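Local coordinates for protein serine acetyltransferase (Neisseria gonorrhoeae, PDB 6WYE) that probably catalyses acetyl transfer from acetyl-CoA to L-serine, giving O-acetyl-L-serine, the first of two steps from serine to cysteine, at residues E163-L175 with L181-A193. Sequence-based numbering, arbitrary orientation.
With LMR ((2S)-2-hydroxybutanedioic acid), chain H.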
loop_
_atom_site.group_PDB
_atom_site.type_symbol
_atom_site.label_atom_id
_atom_site.label_comp_id
_atom_site.label_asym_id
_atom_site.label_seq_id
_atom_site.Cartn_x
_atom_site.Cartn_y
_atom_site.Cartn_z
ATOM N N GLU A 163 -11.550 7.032 13.434
ATOM C CA GLU A 163 -10.809 5.790 13.242
ATOM C C GLU A 163 -9.336 5.955 13.592
ATOM O O GLU A 163 -8.771 5.140 14.328
ATOM C CB GLU A 163 -10.958 5.312 11.793
ATOM C CG GLU A 163 -12.304 4.694 11.493
ATOM C CD GLU A 163 -12.410 4.278 10.046
ATOM O OE1 GLU A 163 -11.587 4.762 9.232
ATOM O OE2 GLU A 163 -13.302 3.468 9.727
ATOM N N VAL A 164 -8.692 7.004 13.069
ATOM C CA VAL A 164 -7.235 7.087 13.159
ATOM C C VAL A 164 -6.804 7.642 14.502
ATOM O O VAL A 164 -5.829 7.161 15.100
ATOM C CB VAL A 164 -6.671 7.943 12.006
ATOM C CG1 VAL A 164 -5.170 8.186 12.201
ATOM C CG2 VAL A 164 -6.941 7.271 10.653
ATOM N N PHE A 165 -7.521 8.652 15.005
ATOM C CA PHE A 165 -7.150 9.329 16.239
ATOM C C PHE A 165 -7.947 8.857 17.446
ATOM O O PHE A 165 -7.592 9.211 18.569
ATOM C CB PHE A 165 -7.323 10.851 16.101
ATOM C CG PHE A 165 -6.488 11.480 15.000
ATOM C CD1 PHE A 165 -5.220 11.002 14.705
ATOM C CD2 PHE A 165 -6.980 12.557 14.270
ATOM C CE1 PHE A 165 -4.454 11.581 13.704
ATOM C CE2 PHE A 165 -6.223 13.142 13.269
ATOM C CZ PHE A 165 -4.946 12.658 12.988
ATOM N N GLY A 166 -8.989 8.050 17.254
ATOM C CA GLY A 166 -9.835 7.712 18.379
ATOM C C GLY A 166 -10.582 8.907 18.932
ATOM O O GLY A 166 -10.981 8.892 20.092
ATOM N N VAL A 167 -10.791 9.937 18.113
ATOM C CA VAL A 167 -11.399 11.196 18.528
ATOM C C VAL A 167 -12.598 11.461 17.627
ATOM O O VAL A 167 -12.477 11.411 16.400
ATOM C CB VAL A 167 -10.397 12.362 18.443
ATOM C CG1 VAL A 167 -11.125 13.681 18.644
ATOM C CG2 VAL A 167 -9.272 12.218 19.473
ATOM N N ASP A 168 -13.749 11.752 18.225
ATOM C CA ASP A 168 -14.965 11.996 17.454
ATOM C C ASP A 168 -15.419 13.424 17.734
ATOM O O ASP A 168 -16.000 13.698 18.785
ATOM C CB ASP A 168 -16.047 10.965 17.802
ATOM C CG ASP A 168 -17.270 11.075 16.914
ATOM O OD1 ASP A 168 -17.461 12.130 16.272
ATOM O OD2 ASP A 168 -18.054 10.100 16.846
ATOM N N ILE A 169 -15.158 14.334 16.800
ATOM C CA ILE A 169 -15.623 15.712 16.904
ATOM C C ILE A 169 -16.514 16.006 15.698
ATOM O O ILE A 169 -16.069 15.908 14.547
ATOM C CB ILE A 169 -14.458 16.708 16.983
ATOM C CG1 ILE A 169 -13.524 16.371 18.156
ATOM C CG2 ILE A 169 -14.987 18.146 17.096
ATOM C CD1 ILE A 169 -12.179 17.097 18.065
ATOM N N HIS A 170 -17.759 16.382 15.964
ATOM C CA HIS A 170 -18.675 16.750 14.895
ATOM C C HIS A 170 -18.157 17.987 14.162
ATOM O O HIS A 170 -17.680 18.921 14.801
ATOM C CB HIS A 170 -20.067 17.033 15.472
ATOM C CG HIS A 170 -21.136 17.117 14.431
ATOM N ND1 HIS A 170 -21.326 18.236 13.649
ATOM C CD2 HIS A 170 -22.049 16.204 14.012
ATOM C CE1 HIS A 170 -22.318 18.013 12.801
ATOM N NE2 HIS A 170 -22.775 16.789 13.002
ATOM N N PRO A 171 -18.237 18.028 12.830
ATOM C CA PRO A 171 -17.684 19.185 12.095
ATOM C C PRO A 171 -18.267 20.523 12.508
ATOM O O PRO A 171 -17.608 21.559 12.304
ATOM C CB PRO A 171 -18.027 18.869 10.628
ATOM C CG PRO A 171 -18.284 17.437 10.593
ATOM C CD PRO A 171 -18.848 17.048 11.923
ATOM N N ALA A 172 -19.480 20.540 13.071
ATOM C CA ALA A 172 -20.118 21.778 13.494
ATOM C C ALA A 172 -19.638 22.274 14.855
ATOM O O ALA A 172 -19.922 23.423 15.209
ATOM C CB ALA A 172 -21.643 21.598 13.506
ATOM N N ALA A 173 -18.905 21.464 15.616
ATOM C CA ALA A 173 -18.398 21.919 16.902
ATOM C C ALA A 173 -17.450 23.101 16.707
ATOM O O ALA A 173 -16.697 23.160 15.726
ATOM C CB ALA A 173 -17.674 20.781 17.623
ATOM N N ARG A 174 -17.490 24.039 17.650
ATOM C CA ARG A 174 -16.727 25.284 17.576
ATOM C C ARG A 174 -15.657 25.302 18.664
ATOM O O ARG A 174 -15.973 25.198 19.852
ATOM C CB ARG A 174 -17.659 26.491 17.717
ATOM C CG ARG A 174 -18.414 26.856 16.426
ATOM C CD ARG A 174 -19.662 27.690 16.708
ATOM N NE ARG A 174 -19.402 28.814 17.612
ATOM C CZ ARG A 174 -20.300 29.307 18.466
ATOM N NH1 ARG A 174 -21.520 28.777 18.535
ATOM N NH2 ARG A 174 -19.985 30.326 19.251
ATOM N N LEU A 175 -14.397 25.454 18.258
ATOM C CA LEU A 175 -13.252 25.337 19.156
ATOM C C LEU A 175 -12.439 26.624 19.142
ATOM O O LEU A 175 -12.024 27.082 18.071
ATOM C CB LEU A 175 -12.353 24.163 18.742
ATOM C CG LEU A 175 -12.585 22.786 19.382
ATOM C CD1 LEU A 175 -14.041 22.399 19.355
ATOM C CD2 LEU A 175 -11.751 21.728 18.673
ATOM N N LEU A 181 -5.471 19.021 24.111
ATOM C CA LEU A 181 -6.164 17.736 24.259
ATOM C C LEU A 181 -5.058 16.704 24.453
ATOM O O LEU A 181 -4.476 16.212 23.482
ATOM C CB LEU A 181 -7.036 17.418 23.048
ATOM C CG LEU A 181 -7.662 16.010 23.010
ATOM C CD1 LEU A 181 -8.504 15.742 24.257
ATOM C CD2 LEU A 181 -8.503 15.816 21.752
ATOM N N ASP A 182 -4.748 16.403 25.705
ATOM C CA ASP A 182 -3.626 15.531 26.035
ATOM C C ASP A 182 -4.027 14.059 25.917
ATOM O O ASP A 182 -5.054 13.650 26.476
ATOM C CB ASP A 182 -3.149 15.848 27.450
ATOM C CG ASP A 182 -1.789 15.272 27.757
ATOM O OD1 ASP A 182 -1.102 14.804 26.824
ATOM O OD2 ASP A 182 -1.407 15.291 28.945
ATOM N N HIS A 183 -3.225 13.243 25.216
ATOM C CA HIS A 183 -3.443 11.772 24.990
ATOM C C HIS A 183 -4.580 11.565 23.989
ATOM O O HIS A 183 -4.410 10.690 23.145
ATOM C CB HIS A 183 -3.546 10.943 26.268
ATOM C CG HIS A 183 -2.662 11.352 27.393
ATOM N ND1 HIS A 183 -1.303 11.166 27.369
ATOM C CD2 HIS A 183 -2.951 11.892 28.591
ATOM C CE1 HIS A 183 -0.793 11.597 28.498
ATOM N NE2 HIS A 183 -1.781 12.040 29.262
ATOM N N ALA A 184 -5.725 12.211 24.195
ATOM C CA ALA A 184 -6.832 12.336 23.233
ATOM C C ALA A 184 -7.809 11.167 23.176
ATOM O O ALA A 184 -9.006 11.396 22.982
ATOM C CB ALA A 184 -6.307 12.563 21.806
ATOM N N THR A 185 -7.326 9.929 23.311
ATOM C CA THR A 185 -8.161 8.756 23.050
ATOM C C THR A 185 -9.514 8.856 23.742
ATOM O O THR A 185 -9.593 9.056 24.954
ATOM C CB THR A 185 -7.458 7.491 23.521
ATOM O OG1 THR A 185 -6.087 7.527 23.090
ATOM C CG2 THR A 185 -8.148 6.265 22.929
ATOM N N GLY A 186 -10.580 8.698 22.966
ATOM C CA GLY A 186 -11.915 8.684 23.536
ATOM C C GLY A 186 -12.599 10.031 23.641
ATOM O O GLY A 186 -13.732 10.089 24.129
ATOM N N PHE A 187 -11.948 11.117 23.225
ATOM C CA PHE A 187 -12.589 12.427 23.266
ATOM C C PHE A 187 -13.747 12.486 22.285
ATOM O O PHE A 187 -13.658 12.006 21.151
ATOM C CB PHE A 187 -11.585 13.539 22.943
ATOM C CG PHE A 187 -12.179 14.923 22.981
ATOM C CD1 PHE A 187 -12.657 15.457 24.179
ATOM C CD2 PHE A 187 -12.247 15.702 21.832
ATOM C CE1 PHE A 187 -13.196 16.741 24.233
ATOM C CE2 PHE A 187 -12.795 16.991 21.875
ATOM C CZ PHE A 187 -13.276 17.509 23.088
ATOM N N VAL A 188 -14.857 13.060 22.740
ATOM C CA VAL A 188 -16.059 13.198 21.933
ATOM C C VAL A 188 -16.588 14.605 22.158
ATOM O O VAL A 188 -16.712 15.041 23.303
ATOM C CB VAL A 188 -17.130 12.153 22.310
ATOM C CG1 VAL A 188 -18.470 12.520 21.706
ATOM C CG2 VAL A 188 -16.727 10.759 21.864
ATOM N N ALA A 189 -16.884 15.318 21.075
ATOM C CA ALA A 189 -17.539 16.617 21.168
ATOM C C ALA A 189 -18.580 16.663 20.067
ATOM O O ALA A 189 -18.248 16.444 18.898
ATOM C CB ALA A 189 -16.532 17.778 21.023
ATOM N N GLY A 190 -19.836 16.933 20.432
ATOM C CA GLY A 190 -20.946 16.803 19.511
ATOM C C GLY A 190 -21.286 18.078 18.752
ATOM O O GLY A 190 -20.631 19.112 18.878
ATOM N N GLU A 191 -22.403 18.004 18.014
ATOM C CA GLU A 191 -22.700 18.952 16.938
ATOM C C GLU A 191 -22.755 20.397 17.427
ATOM O O GLU A 191 -22.287 21.305 16.729
ATOM C CB GLU A 191 -24.033 18.581 16.270
ATOM C CG GLU A 191 -24.567 19.630 15.265
ATOM C CD GLU A 191 -25.875 19.207 14.578
ATOM O OE1 GLU A 191 -26.555 18.304 15.099
ATOM O OE2 GLU A 191 -26.220 19.767 13.511
ATOM N N THR A 192 -23.337 20.638 18.608
ATOM C CA THR A 192 -23.548 21.994 19.105
ATOM C C THR A 192 -22.603 22.352 20.245
ATOM O O THR A 192 -22.832 23.339 20.946
ATOM C CB THR A 192 -24.998 22.192 19.552
ATOM O OG1 THR A 192 -25.272 21.370 20.692
ATOM C CG2 THR A 192 -25.961 21.832 18.434
ATOM N N ALA A 193 -21.537 21.582 20.436
ATOM C CA ALA A 193 -20.553 21.897 21.464
ATOM C C ALA A 193 -19.768 23.151 21.087
ATOM O O ALA A 193 -19.469 23.389 19.913
ATOM C CB ALA A 193 -19.591 20.727 21.653
HETATM C C1 LMR H . 2.181 14.860 32.180
HETATM O O1A LMR H . 2.046 15.043 33.362
HETATM O O1B LMR H . 3.199 14.487 31.661
HETATM C C2 LMR H . 0.955 15.118 31.301
HETATM O O2 LMR H . 1.184 14.745 29.980
HETATM C C3 LMR H . -0.287 14.379 31.808
HETATM C C4 LMR H . -0.089 12.882 31.851
HETATM O O4A LMR H . 0.886 12.418 31.332
HETATM O O4B LMR H . -0.913 12.216 32.402
HETATM O O HOH W 1 -13.724 9.018 20.577
HETATM O O HOH W 2 -19.172 13.834 17.864
HETATM O O HOH W 3 -21.024 24.273 17.739
#
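V167 and I169 meet the ring of F187 at the apolar centre of two successive coils of the left-handed beta-helix that marks hexapeptide-repeat transferases. V167 CG1 lies at the ring edge, 3.9 Å from F187 CD2, while I169 CG1 approaches F187 CE2 to 3.8 Å. With its CG1 anti to the backbone N (chi1 170°), V167 leaves CG2 beside that N, where it packs on A184 CB at 3.8 Å. I169 also faces A189 across the parallel bridge, and beyond it helix 131-147 covers this side through H139.

Around this core the backbones join in parallel register. D168 N donates to F187 O, A189 N to D168 O and H170 N to A189 O. One corner further, R174 N reaches A193 O at 3.1 Å. Where helix 151-165 ends, G166 O takes G186 N and a water that also bridges to F187 O.

At the corner before R174, where the chains turn at H170-A173 and G190-A193, E191 lies alongside H170. Its CB makes a CH-pi contact over the face of the imidazole, 3.7 Å from the ring centroid, and the carboxylate plane is turned 23° from that of the ring. P171 CD packs on the opposite face, and A172 N donates to H170 ND1 at 3.0 Å, which fixes the rotation of the ring. The E191 carboxylate itself pairs with R217. D168 OD1 is held by Q158, and OD2 by H183 of the second subunit.

At the start of 181-193, D182 and H183 line a malate pocket, D182 OD2 lying 2.8 Å from the ligand's O2. The malate is also hydrogen-bonded to D117 and to G209, R217 and H218 of the third subunit, whose D168 binds H183 ND1. Polar groups outside the apolar centre thus appear to serve subunit contacts and the pocket between them.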